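PDB 4Z0P: NAD-dependent dehydrogenase from Rhizobium meliloti, which reduces glyoxylate and hydroxypyruvate, using NADPH as the hydride donor. Local coordinates for residues Val141-Met146 and Arg157-Met162; Ala189-Gly192 and Phe196-Gly199; Ala21-Ala26 and Val32-Asp37; Phe294-His299 and Leu310-Asp315. All coordinates share one frame; numbering follows the deposited sequence.

Two nucleotide-domain contacts and two contacts beside the five-stranded sheet, formed by segments from near both ends of the chain, illustrate how chemistry follows depth. Contacts 1 and 2 are buried and wholly apolar, each seating a helix on the seven-stranded parallel sheet; their strands 142-146 and 196-199 are neighbours, linked by probable backbone bonds Met146 N to Val198 O and Val198 N to Gly144 O. Contact 3 lies at the surface, about 39 Å from contact 1 between centres, and mixes methyl packing with a carboxylate. Contact 4 is partly buried and brings polar rings and an acid together without a direct bond. Contacts 3 and 4 meet where Phe294 packs on Ala22, Leu23 and Ala26.

Contact 1 of 4, residues Val141-Met146 and Arg157-Met162; sequences VTVGIM and RKLAAM
Leu159 drives a single methyl, CD1, onto two side chains of strand 142-146, and the whole contact turns on that one group. Val143 meets it with CG1, 3.8 Å from Leu159 CD1, the two side chains lying at about a right angle to each other. Ile145, two residues further along and on the same face of the strand, supplies CD1, which stops 4.0 Å from Leu159 CD1; here the side chains cross obliquely. The leucine methyl thus bridges two successive inward-facing residues. The torsions explain which branches arrive. Val143 carries CG1 anti to its backbone N (chi1 -178°), which sets that methyl toward Leu159 CD1, whereas the Ile145 chain runs extended beyond CG1 (chi2 164°) and so delivers its terminal carbon. No hydrogen bond crosses the interface: it is fully buried, and between these segments it rests on apolar packing. Phe164 touches both Val143 and Leu159, Val166 of the next strand packs on Leu159, and Val198 of strand 196-199 packs against Val143 and Ile145, so the same hydrophobic layer continues across the sheet. Elsewhere on the helix, Arg157 and Lys158 both form salt bridges to Asp154, and Lys158 also packs on Met162 of the second subunit. Beyond Ile145 the chain enters a glycine-rich segment running into the helix, with Gly147, Gly149 and Gly152, in keeping with a GxGxxG dinucleotide-binding loop. Strand 142-146, helix 150-161 and strand 165-169 form the beta-alpha-beta unit characteristic of the Rossmann fold, and this leucine contact seats its helix on its first strand.

Contact 2 of 4, residues Ala189-Gly192 and Phe196-Gly199; sequences AFLG and FLVG
Phe190 and Leu191, adjacent on helix 187-193, both reach for Leu197 on strand 196-199, a helix-to-strand step within the Rossmann-type nucleotide-binding domain. The helix leads through a short turn into its strand, which lies between strands 142-146 and 229-232 in the parallel sheet. None of the three side chains starts out aimed squarely at its partner; their conformations bring the ends together. In Phe190, CG lies anti to the backbone N (chi1 159°) and the ring stands almost perpendicular to the CA-CB-CG plane, which extends one flank of its far end to the strand. There CE1 comes within 4.0 Å of Leu197 CD1, with the side chains at about a right angle. Leu197 likewise has CG anti to its N, but its second torsion, chi2 63°, folds CD1 back while leaving CD2 as the extended branch, and it is the folded methyl that does the touching. Leu191 adds a looser approach through CD2, 4.4 Å from the same Leu197 CD1. No polar atom takes part between the segments. Further packing comes from Met146, which lies against both Phe190 and Leu197, from Trp169, whose ring meets that of Phe190, and from Leu215 of helix 213-216, which touches both leucines. At the aromatic tip, Phe190 CZ lies 4.1 Å from Leu197 CD1.

Contact 3 of 4, residues Ala21-Ala26 and Val32-Asp37; sequences AALAGA and VIDLAD
Leu23 and Val32 face each other inside the beta-alpha-beta unit of strand 8-12, helix 16-23 and strand 32-34, part of a domain built on a five-stranded parallel sheet in which strand 32-34 is outermost. Leu23 splits its two methyls between two partners. CD2 of Leu23 packs on Val32 CG1 at 3.7 Å, a plain apolar touch, while Leu23 CD1 lies against the acid of Asp34, 3.5 Å from OD2, with the two side chains at about a right angle. Residues two apart on the strand thus present an aliphatic and a charged group to one leucine, as suits a contact near the surface. Val32 reaches back with its other branch, CG2, 4.1 Å from Ala26 O. Between helix and strand the chain reverses through a type II turn from Leu23 to Ala26, closed by Ala26 N to Leu23 O at 3.0 Å, with Gly25 taking the positive phi of that turn. Phe294 of helix 290-305 covers Leu23 and Ala26 from outside the unit. Asp34 has CG anti to its backbone N (chi1 -179°), which brings OD2 up to Leu23 CD1 and leaves OD1 for the chain ahead. Replacing it with an alanine would probably leave the Ala36 amide without its acceptor and take away the OD2 packing on Leu23 CD1. The bond to that amide makes an Asx turn at the start of the type I turn from Asp34 to Asp37: Ala36 N donates to Asp34 OD1 at 3.0 Å and 159°, approaching from above the carboxylate plane, 55° out of it.

Contact 4 of 4, residues Phe294-His299 and Leu310-Asp315; sequences FVHVEH and LEHVVD
His296, Glu311 and His312 bury the most surface here, and their flat groups meet without any hydrogen bond between the segments. His296, on helix 290-305, points CE1 at His312, whose CD2 lies 4.2 Å from His296 CE1, near the plane of the His296 ring and so at its edge. Glu311 works on two fronts. Its CB sits 3.7 Å above the plane of the neighbouring His312 ring, offset toward the rim, which probably helps to hold that ring in place. Its carboxylate extends toward His299: OE1 is 4.0 Å from His299 NE2, at the ring's edge, with ring and carboxylate planes 46° apart. This is proximity only, for Glu311 OE1 takes its hydrogen bond from Gln300 NE2. His299 holds CG anti to its backbone N (chi1 179°), swinging its ring to the acid. The backbones of His312 and Arg93, an NADPH-binding residue, are hydrogen-bonded, so the loop lies beside the cofactor region. Within the fold, the His296 ring meets Phe94 and touches Val92 of strand 91-92, while Leu310 packs on Val69 and Val297 on Phe71, both of strand 69-72.

Contact 1 of 4, residues Val141-Met146 and Arg157-Met162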
loop_
_atom_site.group_PDB
_atom_site.type_symbol
_atom_site.label_atom_id
_atom_site.label_comp_id
_atom_site.label_asym_id
_atom_site.label_seq_id
_atom_site.Cartn_x
_atom_site.Cartn_y
_atom_site.Cartn_z
ATOM N N VAL A 141 -2.188 -14.790 0.243
ATOM C CA VAL A 141 -2.711 -14.371 -1.073
ATOM C C VAL A 141 -1.622 -14.529 -2.122
ATOM O O VAL A 141 -0.480 -14.093 -1.930
ATOM C CB VAL A 141 -3.179 -12.912 -1.027
ATOM C CG1 VAL A 141 -3.512 -12.342 -2.430
ATOM C CG2 VAL A 141 -4.381 -12.808 -0.097
ATOM N N THR A 142 -1.996 -15.137 -3.242
ATOM C CA THR A 142 -1.114 -15.198 -4.406
ATOM C C THR A 142 -1.517 -14.108 -5.388
ATOM O O THR A 142 -2.662 -14.083 -5.883
ATOM C CB THR A 142 -1.153 -16.577 -5.082
ATOM O OG1 THR A 142 -0.625 -17.557 -4.169
ATOM C CG2 THR A 142 -0.288 -16.566 -6.324
ATOM N N VAL A 143 -0.590 -13.198 -5.636
ATOM C CA VAL A 143 -0.751 -12.167 -6.677
ATOM C C VAL A 143 -0.108 -12.704 -7.937
ATOM O O VAL A 143 1.065 -13.114 -7.927
ATOM C CB VAL A 143 -0.100 -10.830 -6.295
ATOM C CG1 VAL A 143 -0.328 -9.788 -7.391
ATOM C CG2 VAL A 143 -0.631 -10.329 -4.950
ATOM N N GLY A 144 -0.869 -12.709 -9.015
ATOM C CA GLY A 144 -0.375 -13.186 -10.297
ATOM C C GLY A 144 -0.327 -12.012 -11.249
ATOM O O GLY A 144 -1.353 -11.387 -11.478
ATOM N N ILE A 145 0.848 -11.724 -11.806
ATOM C CA ILE A 145 1.020 -10.574 -12.686
ATOM C C ILE A 145 1.179 -11.037 -14.115
ATOM O O ILE A 145 2.072 -11.840 -14.410
ATOM C CB ILE A 145 2.244 -9.733 -12.278
ATOM C CG1 ILE A 145 2.065 -9.212 -10.843
ATOM C CG2 ILE A 145 2.416 -8.565 -13.248
ATOM C CD1 ILE A 145 3.340 -8.705 -10.231
ATOM N N MET A 146 0.272 -10.571 -14.989
ATOM C CA MET A 146 0.380 -10.788 -16.431
ATOM C C MET A 146 1.118 -9.592 -17.043
ATOM O O MET A 146 0.619 -8.462 -17.022
ATOM C CB MET A 146 -0.979 -11.004 -17.067
ATOM C CG MET A 146 -1.575 -12.353 -16.709
ATOM S SD MET A 146 -3.265 -12.661 -17.215
ATOM C CE MET A 146 -3.108 -12.684 -18.973
ATOM N N ARG A 157 8.624 -7.805 -7.472
ATOM C CA ARG A 157 9.656 -7.817 -6.428
ATOM C C ARG A 157 9.158 -7.090 -5.187
ATOM O O ARG A 157 9.343 -7.557 -4.051
ATOM C CB ARG A 157 10.956 -7.192 -6.917
ATOM C CG ARG A 157 11.709 -7.974 -7.983
ATOM C CD ARG A 157 13.035 -7.284 -8.353
ATOM N NE ARG A 157 12.878 -5.904 -8.892
ATOM C CZ ARG A 157 12.905 -5.545 -10.188
ATOM N NH1 ARG A 157 13.087 -6.440 -11.147
ATOM N NH2 ARG A 157 12.750 -4.263 -10.543
ATOM N N LYS A 158 8.519 -5.933 -5.400
ATOM C CA LYS A 158 8.014 -5.161 -4.270
ATOM C C LYS A 158 6.885 -5.844 -3.520
ATOM O O LYS A 158 6.857 -5.821 -2.296
ATOM C CB LYS A 158 7.666 -3.743 -4.703
ATOM C CG LYS A 158 8.935 -2.926 -4.914
ATOM C CD LYS A 158 8.732 -1.654 -5.655
ATOM C CE LYS A 158 9.968 -0.787 -5.686
ATOM N NZ LYS A 158 9.809 0.384 -6.552
ATOM N N LEU A 159 5.950 -6.444 -4.250
ATOM C CA LEU A 159 4.888 -7.197 -3.604
ATOM C C LEU A 159 5.444 -8.349 -2.779
ATOM O O LEU A 159 5.007 -8.566 -1.642
ATOM C CB LEU A 159 3.901 -7.714 -4.633
ATOM C CG LEU A 159 3.034 -6.674 -5.277
ATOM C CD1 LEU A 159 2.435 -7.240 -6.566
ATOM C CD2 LEU A 159 1.934 -6.180 -4.342
ATOM N N ALA A 160 6.416 -9.064 -3.326
ATOM C CA ALA A 160 7.030 -10.188 -2.601
ATOM C C ALA A 160 7.691 -9.695 -1.312
ATOM O O ALA A 160 7.561 -10.339 -0.255
ATOM C CB ALA A 160 8.052 -10.924 -3.477
ATOM N N ALA A 161 8.351 -8.538 -1.378
ATOM C CA ALA A 161 9.022 -7.976 -0.198
ATOM C C ALA A 161 8.049 -7.586 0.904
ATOM O O ALA A 161 8.423 -7.579 2.092
ATOM C CB ALA A 161 9.915 -6.791 -0.574
ATOM N N MET A 162 6.826 -7.258 0.533
ATOM C CA MET A 162 5.787 -6.931 1.514
ATOM C C MET A 162 5.068 -8.155 2.065
ATOM O O MET A 162 4.241 -8.023 2.972
ATOM C CB MET A 162 4.783 -5.953 0.912
ATOM C CG MET A 162 5.267 -4.505 0.900
ATOM S SD MET A 162 5.501 -3.816 2.528
ATOM C CE MET A 162 3.823 -3.896 3.176
#

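Contact 2 of 4, residues Ala189-Gly192 and Phe196-Gly199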
loop_
_atom_site.group_PDB
_atom_site.type_symbol
_atom_site.label_atom_id
_atom_site.label_comp_id
_atom_site.label_asym_id
_atom_site.label_seq_id
_atom_site.Cartn_x
_atom_site.Cartn_y
_atom_site.Cartn_z
ATOM N N ALA A 189 -2.381 -22.778 -15.796
ATOM C CA ALA A 189 -1.820 -23.177 -14.503
ATOM C C ALA A 189 -1.596 -21.943 -13.623
ATOM O O ALA A 189 -1.898 -21.947 -12.420
ATOM C CB ALA A 189 -0.523 -23.937 -14.712
ATOM N N PHE A 190 -1.062 -20.891 -14.239
ATOM C CA PHE A 190 -0.873 -19.598 -13.585
ATOM C C PHE A 190 -2.189 -19.014 -13.060
ATOM O O PHE A 190 -2.266 -18.633 -11.897
ATOM C CB PHE A 190 -0.125 -18.643 -14.539
ATOM C CG PHE A 190 -0.290 -17.179 -14.231
ATOM C CD1 PHE A 190 -1.346 -16.470 -14.767
ATOM C CD2 PHE A 190 0.651 -16.489 -13.473
ATOM C CE1 PHE A 190 -1.499 -15.114 -14.490
ATOM C CE2 PHE A 190 0.509 -15.126 -13.224
ATOM C CZ PHE A 190 -0.572 -14.443 -13.727
ATOM N N LEU A 191 -3.224 -18.977 -13.893
ATOM C CA LEU A 191 -4.525 -18.424 -13.474
ATOM C C LEU A 191 -5.110 -19.194 -12.301
ATOM O O LEU A 191 -5.607 -18.589 -11.351
ATOM C CB LEU A 191 -5.517 -18.433 -14.639
ATOM C CG LEU A 191 -5.180 -17.506 -15.803
ATOM C CD1 LEU A 191 -6.064 -17.827 -16.999
ATOM C CD2 LEU A 191 -5.324 -16.034 -15.418
ATOM N N GLY A 192 -5.030 -20.526 -12.343
ATOM C CA GLY A 192 -5.609 -21.356 -11.299
ATOM C C GLY A 192 -4.985 -21.180 -9.926
ATOM O O GLY A 192 -5.605 -21.518 -8.923
ATOM N N PHE A 196 -5.257 -12.605 -6.703
ATOM C CA PHE A 196 -5.319 -11.222 -7.194
ATOM C C PHE A 196 -4.582 -11.186 -8.524
ATOM O O PHE A 196 -3.364 -11.345 -8.556
ATOM C CB PHE A 196 -4.600 -10.225 -6.265
ATOM C CG PHE A 196 -5.233 -9.985 -4.904
ATOM C CD1 PHE A 196 -6.373 -10.644 -4.451
ATOM C CD2 PHE A 196 -4.612 -9.078 -4.040
ATOM C CE1 PHE A 196 -6.894 -10.375 -3.182
ATOM C CE2 PHE A 196 -5.121 -8.826 -2.767
ATOM C CZ PHE A 196 -6.256 -9.476 -2.342
ATOM N N LEU A 197 -5.318 -10.939 -9.610
ATOM C CA LEU A 197 -4.735 -10.837 -10.941
ATOM C C LEU A 197 -4.393 -9.395 -11.240
ATOM O O LEU A 197 -5.277 -8.541 -11.181
ATOM C CB LEU A 197 -5.724 -11.347 -11.989
ATOM C CG LEU A 197 -5.228 -11.289 -13.446
ATOM C CD1 LEU A 197 -4.021 -12.175 -13.643
ATOM C CD2 LEU A 197 -6.328 -11.705 -14.399
ATOM N N VAL A 198 -3.140 -9.137 -11.605
ATOM C CA VAL A 198 -2.664 -7.798 -11.960
ATOM C C VAL A 198 -2.262 -7.789 -13.424
ATOM O O VAL A 198 -1.389 -8.558 -13.840
ATOM C CB VAL A 198 -1.445 -7.381 -11.126
ATOM C CG1 VAL A 198 -0.871 -6.038 -11.586
ATOM C CG2 VAL A 198 -1.844 -7.264 -9.651
ATOM N N GLY A 199 -2.884 -6.905 -14.195
ATOM C CA GLY A 199 -2.542 -6.706 -15.594
ATOM C C GLY A 199 -1.556 -5.548 -15.802
ATOM O O GLY A 199 -1.869 -4.395 -15.511
#

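Contact 3 of 4, residues Ala21-Ala26 and Val32-Asp37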
loop_
_atom_site.group_PDB
_atom_site.type_symbol
_atom_site.label_atom_id
_atom_site.label_comp_id
_atom_site.label_asym_id
_atom_site.label_seq_id
_atom_site.Cartn_x
_atom_site.Cartn_y
_atom_site.Cartn_z
ATOM N N ALA A 21 6.346 23.977 -16.510
ATOM C CA ALA A 21 7.403 23.980 -15.491
ATOM C C ALA A 21 8.673 23.258 -15.928
ATOM O O ALA A 21 9.774 23.713 -15.650
ATOM C CB ALA A 21 6.886 23.381 -14.184
ATOM N N ALA A 22 8.528 22.133 -16.619
ATOM C CA ALA A 22 9.677 21.331 -17.056
ATOM C C ALA A 22 10.434 21.937 -18.247
ATOM O O ALA A 22 11.565 21.559 -18.488
ATOM C CB ALA A 22 9.221 19.909 -17.408
ATOM N N LEU A 23 9.802 22.844 -18.999
ATOM C CA LEU A 23 10.423 23.449 -20.193
ATOM C C LEU A 23 11.641 24.300 -19.847
ATOM O O LEU A 23 12.573 24.373 -20.636
ATOM C CB LEU A 23 9.415 24.316 -20.957
ATOM C CG LEU A 23 8.254 23.634 -21.680
ATOM C CD1 LEU A 23 7.308 24.684 -22.240
ATOM C CD2 LEU A 23 8.739 22.708 -22.774
ATOM N N ALA A 24 11.626 24.924 -18.667
ATOM C CA ALA A 24 12.728 25.772 -18.188
ATOM C C ALA A 24 14.043 25.009 -18.095
ATOM O O ALA A 24 14.172 24.072 -17.308
ATOM C CB ALA A 24 12.381 26.357 -16.825
ATOM N N GLY A 25 15.021 25.408 -18.901
ATOM C CA GLY A 25 16.310 24.723 -18.934
ATOM C C GLY A 25 16.313 23.357 -19.622
ATOM O O GLY A 25 17.337 22.684 -19.618
ATOM N N ALA A 26 15.201 22.943 -20.230
ATOM C CA ALA A 26 15.173 21.678 -20.955
ATOM C C ALA A 26 15.890 21.868 -22.288
ATOM O O ALA A 26 15.883 22.963 -22.834
ATOM C CB ALA A 26 13.747 21.222 -21.194
ATOM N N VAL A 32 12.863 24.801 -28.266
ATOM C CA VAL A 32 11.830 23.856 -27.846
ATOM C C VAL A 32 10.521 24.455 -28.332
ATOM O O VAL A 32 10.242 25.609 -28.066
ATOM C CB VAL A 32 11.813 23.664 -26.320
ATOM C CG1 VAL A 32 10.723 22.681 -25.930
ATOM C CG2 VAL A 32 13.170 23.153 -25.859
ATOM N N ILE A 33 9.746 23.678 -29.080
ATOM C CA ILE A 33 8.516 24.138 -29.706
ATOM C C ILE A 33 7.383 23.350 -29.045
ATOM O O ILE A 33 7.118 22.204 -29.413
ATOM C CB ILE A 33 8.557 23.912 -31.228
ATOM C CG1 ILE A 33 9.763 24.613 -31.848
ATOM C CG2 ILE A 33 7.292 24.410 -31.869
ATOM C CD1 ILE A 33 10.009 24.267 -33.294
ATOM N N ASP A 34 6.737 23.976 -28.056
ATOM C CA ASP A 34 5.649 23.363 -27.321
ATOM C C ASP A 34 4.347 23.632 -28.059
ATOM O O ASP A 34 3.852 24.772 -28.086
ATOM C CB ASP A 34 5.578 23.933 -25.912
ATOM C CG ASP A 34 4.476 23.321 -25.067
ATOM O OD1 ASP A 34 3.736 22.420 -25.521
ATOM O OD2 ASP A 34 4.336 23.774 -23.895
ATOM N N LEU A 35 3.784 22.584 -28.631
ATOM C CA LEU A 35 2.564 22.712 -29.415
ATOM C C LEU A 35 1.292 22.970 -28.608
ATOM O O LEU A 35 0.235 23.235 -29.186
ATOM C CB LEU A 35 2.407 21.559 -30.389
ATOM C CG LEU A 35 3.541 21.365 -31.408
ATOM C CD1 LEU A 35 3.218 20.261 -32.413
ATOM C CD2 LEU A 35 3.868 22.646 -32.178
ATOM N N ALA A 36 1.366 22.944 -27.282
ATOM C CA ALA A 36 0.268 23.445 -26.466
ATOM C C ALA A 36 0.141 24.973 -26.485
ATOM O O ALA A 36 -0.887 25.517 -26.072
ATOM C CB ALA A 36 0.440 22.975 -25.041
ATOM N N ASP A 37 1.184 25.658 -26.920
ATOM C CA ASP A 37 1.213 27.128 -26.993
ATOM C C ASP A 37 0.563 27.567 -28.303
ATOM O O ASP A 37 1.055 27.218 -29.395
ATOM C CB ASP A 37 2.656 27.601 -26.958
ATOM C CG ASP A 37 2.796 29.118 -26.865
ATOM O OD1 ASP A 37 1.848 29.875 -27.146
ATOM O OD2 ASP A 37 3.903 29.551 -26.496
#

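Contact 4 of 4, residues Phe294-His299 and Leu310-Asp315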
loop_
_atom_site.group_PDB
_atom_site.type_symbol
_atom_site.label_atom_id
_atom_site.label_comp_id
_atom_site.label_asym_id
_atom_site.label_seq_id
_atom_site.Cartn_x
_atom_site.Cartn_y
_atom_site.Cartn_z
ATOM N N PHE A 294 12.118 14.584 -20.146
ATOM C CA PHE A 294 13.024 15.416 -20.931
ATOM C C PHE A 294 14.502 15.032 -20.727
ATOM O O PHE A 294 15.262 15.026 -21.687
ATOM C CB PHE A 294 12.818 16.906 -20.649
ATOM C CG PHE A 294 11.499 17.458 -21.118
ATOM C CD1 PHE A 294 10.702 16.803 -22.090
ATOM C CD2 PHE A 294 11.081 18.691 -20.649
ATOM C CE1 PHE A 294 9.509 17.359 -22.519
ATOM C CE2 PHE A 294 9.878 19.250 -21.083
ATOM C CZ PHE A 294 9.098 18.575 -22.014
ATOM N N VAL A 295 14.884 14.646 -19.512
ATOM C CA VAL A 295 16.256 14.143 -19.289
ATOM C C VAL A 295 16.512 12.887 -20.133
ATOM O O VAL A 295 17.565 12.751 -20.778
ATOM C CB VAL A 295 16.512 13.880 -17.790
ATOM C CG1 VAL A 295 17.794 13.069 -17.568
ATOM C CG2 VAL A 295 16.577 15.205 -17.051
ATOM N N HIS A 296 15.537 11.975 -20.119
ATOM C CA HIS A 296 15.581 10.747 -20.927
ATOM C C HIS A 296 15.711 11.045 -22.420
ATOM O O HIS A 296 16.574 10.481 -23.087
ATOM C CB HIS A 296 14.357 9.873 -20.598
ATOM C CG HIS A 296 13.839 9.038 -21.728
ATOM N ND1 HIS A 296 14.307 7.767 -21.993
ATOM C CD2 HIS A 296 12.825 9.258 -22.602
ATOM C CE1 HIS A 296 13.619 7.250 -22.998
ATOM N NE2 HIS A 296 12.723 8.139 -23.391
ATOM N N VAL A 297 14.893 11.973 -22.920
ATOM C CA VAL A 297 14.954 12.344 -24.331
ATOM C C VAL A 297 16.313 12.974 -24.662
ATOM O O VAL A 297 16.925 12.622 -25.686
ATOM C CB VAL A 297 13.796 13.273 -24.750
ATOM C CG1 VAL A 297 13.953 13.740 -26.198
ATOM C CG2 VAL A 297 12.458 12.556 -24.616
ATOM N N GLU A 298 16.779 13.896 -23.810
ATOM C CA GLU A 298 18.103 14.507 -23.986
ATOM C C GLU A 298 19.208 13.455 -24.105
ATOM O O GLU A 298 20.089 13.546 -24.980
ATOM C CB GLU A 298 18.433 15.436 -22.833
ATOM C CG GLU A 298 17.715 16.757 -22.884
ATOM C CD GLU A 298 17.743 17.503 -21.563
ATOM O OE1 GLU A 298 18.554 17.161 -20.680
ATOM O OE2 GLU A 298 16.939 18.442 -21.408
ATOM N N HIS A 299 19.149 12.461 -23.223
ATOM C CA HIS A 299 20.163 11.391 -23.173
ATOM C C HIS A 299 20.144 10.578 -24.463
ATOM O O HIS A 299 21.199 10.318 -25.048
ATOM C CB HIS A 299 19.945 10.505 -21.934
ATOM C CG HIS A 299 20.922 9.370 -21.808
ATOM N ND1 HIS A 299 22.276 9.566 -21.640
ATOM C CD2 HIS A 299 20.735 8.028 -21.814
ATOM C CE1 HIS A 299 22.885 8.396 -21.560
ATOM N NE2 HIS A 299 21.973 7.444 -21.666
ATOM N N LEU A 310 20.148 3.802 -30.030
ATOM C CA LEU A 310 19.055 4.224 -29.165
ATOM C C LEU A 310 18.638 3.081 -28.256
ATOM O O LEU A 310 18.713 1.913 -28.635
ATOM C CB LEU A 310 17.852 4.683 -30.002
ATOM C CG LEU A 310 18.047 5.981 -30.782
ATOM C CD1 LEU A 310 17.010 6.084 -31.892
ATOM C CD2 LEU A 310 17.936 7.177 -29.848
ATOM N N GLU A 311 18.183 3.431 -27.063
ATOM C CA GLU A 311 17.661 2.466 -26.088
ATOM C C GLU A 311 16.142 2.555 -26.050
ATOM O O GLU A 311 15.575 3.600 -26.354
ATOM C CB GLU A 311 18.250 2.756 -24.709
ATOM C CG GLU A 311 19.760 2.545 -24.675
ATOM C CD GLU A 311 20.460 3.208 -23.501
ATOM O OE1 GLU A 311 20.016 4.267 -23.018
ATOM O OE2 GLU A 311 21.491 2.669 -23.074
ATOM N N HIS A 312 15.490 1.443 -25.694
ATOM C CA HIS A 312 14.036 1.392 -25.523
ATOM C C HIS A 312 13.286 1.641 -26.824
ATOM O O HIS A 312 12.232 2.261 -26.828
ATOM C CB HIS A 312 13.552 2.369 -24.434
ATOM C CG HIS A 312 14.429 2.397 -23.225
ATOM N ND1 HIS A 312 14.670 1.281 -22.466
ATOM C CD2 HIS A 312 15.160 3.393 -22.675
ATOM C CE1 HIS A 312 15.499 1.585 -21.485
ATOM N NE2 HIS A 312 15.806 2.865 -21.586
ATOM N N VAL A 313 13.819 1.095 -27.912
ATOM C CA VAL A 313 13.188 1.234 -29.217
ATOM C C VAL A 313 12.121 0.152 -29.377
ATOM O O VAL A 313 12.391 -1.023 -29.190
ATOM C CB VAL A 313 14.231 1.112 -30.335
ATOM C CG1 VAL A 313 13.588 1.194 -31.720
ATOM C CG2 VAL A 313 15.286 2.200 -30.178
ATOM N N VAL A 314 10.936 0.563 -29.798
ATOM C CA VAL A 314 9.863 -0.405 -29.951
ATOM C C VAL A 314 9.904 -1.139 -31.283
ATOM O O VAL A 314 10.422 -0.652 -32.294
ATOM C CB VAL A 314 8.473 0.204 -29.705
ATOM C CG1 VAL A 314 8.468 0.940 -28.372
ATOM C CG2 VAL A 314 8.040 1.103 -30.845
ATOM N N ASP A 315 9.373 -2.364 -31.236
ATOM C CA ASP A 315 9.161 -3.212 -32.411
ATOM C C ASP A 315 7.767 -2.857 -32.914
ATOM O O ASP A 315 6.775 -3.206 -32.279
ATOM C CB ASP A 315 9.215 -4.678 -31.980
ATOM C CG ASP A 315 8.962 -5.648 -33.123
ATOM O OD1 ASP A 315 8.357 -5.266 -34.139
ATOM O OD2 ASP A 315 9.345 -6.822 -32.972
#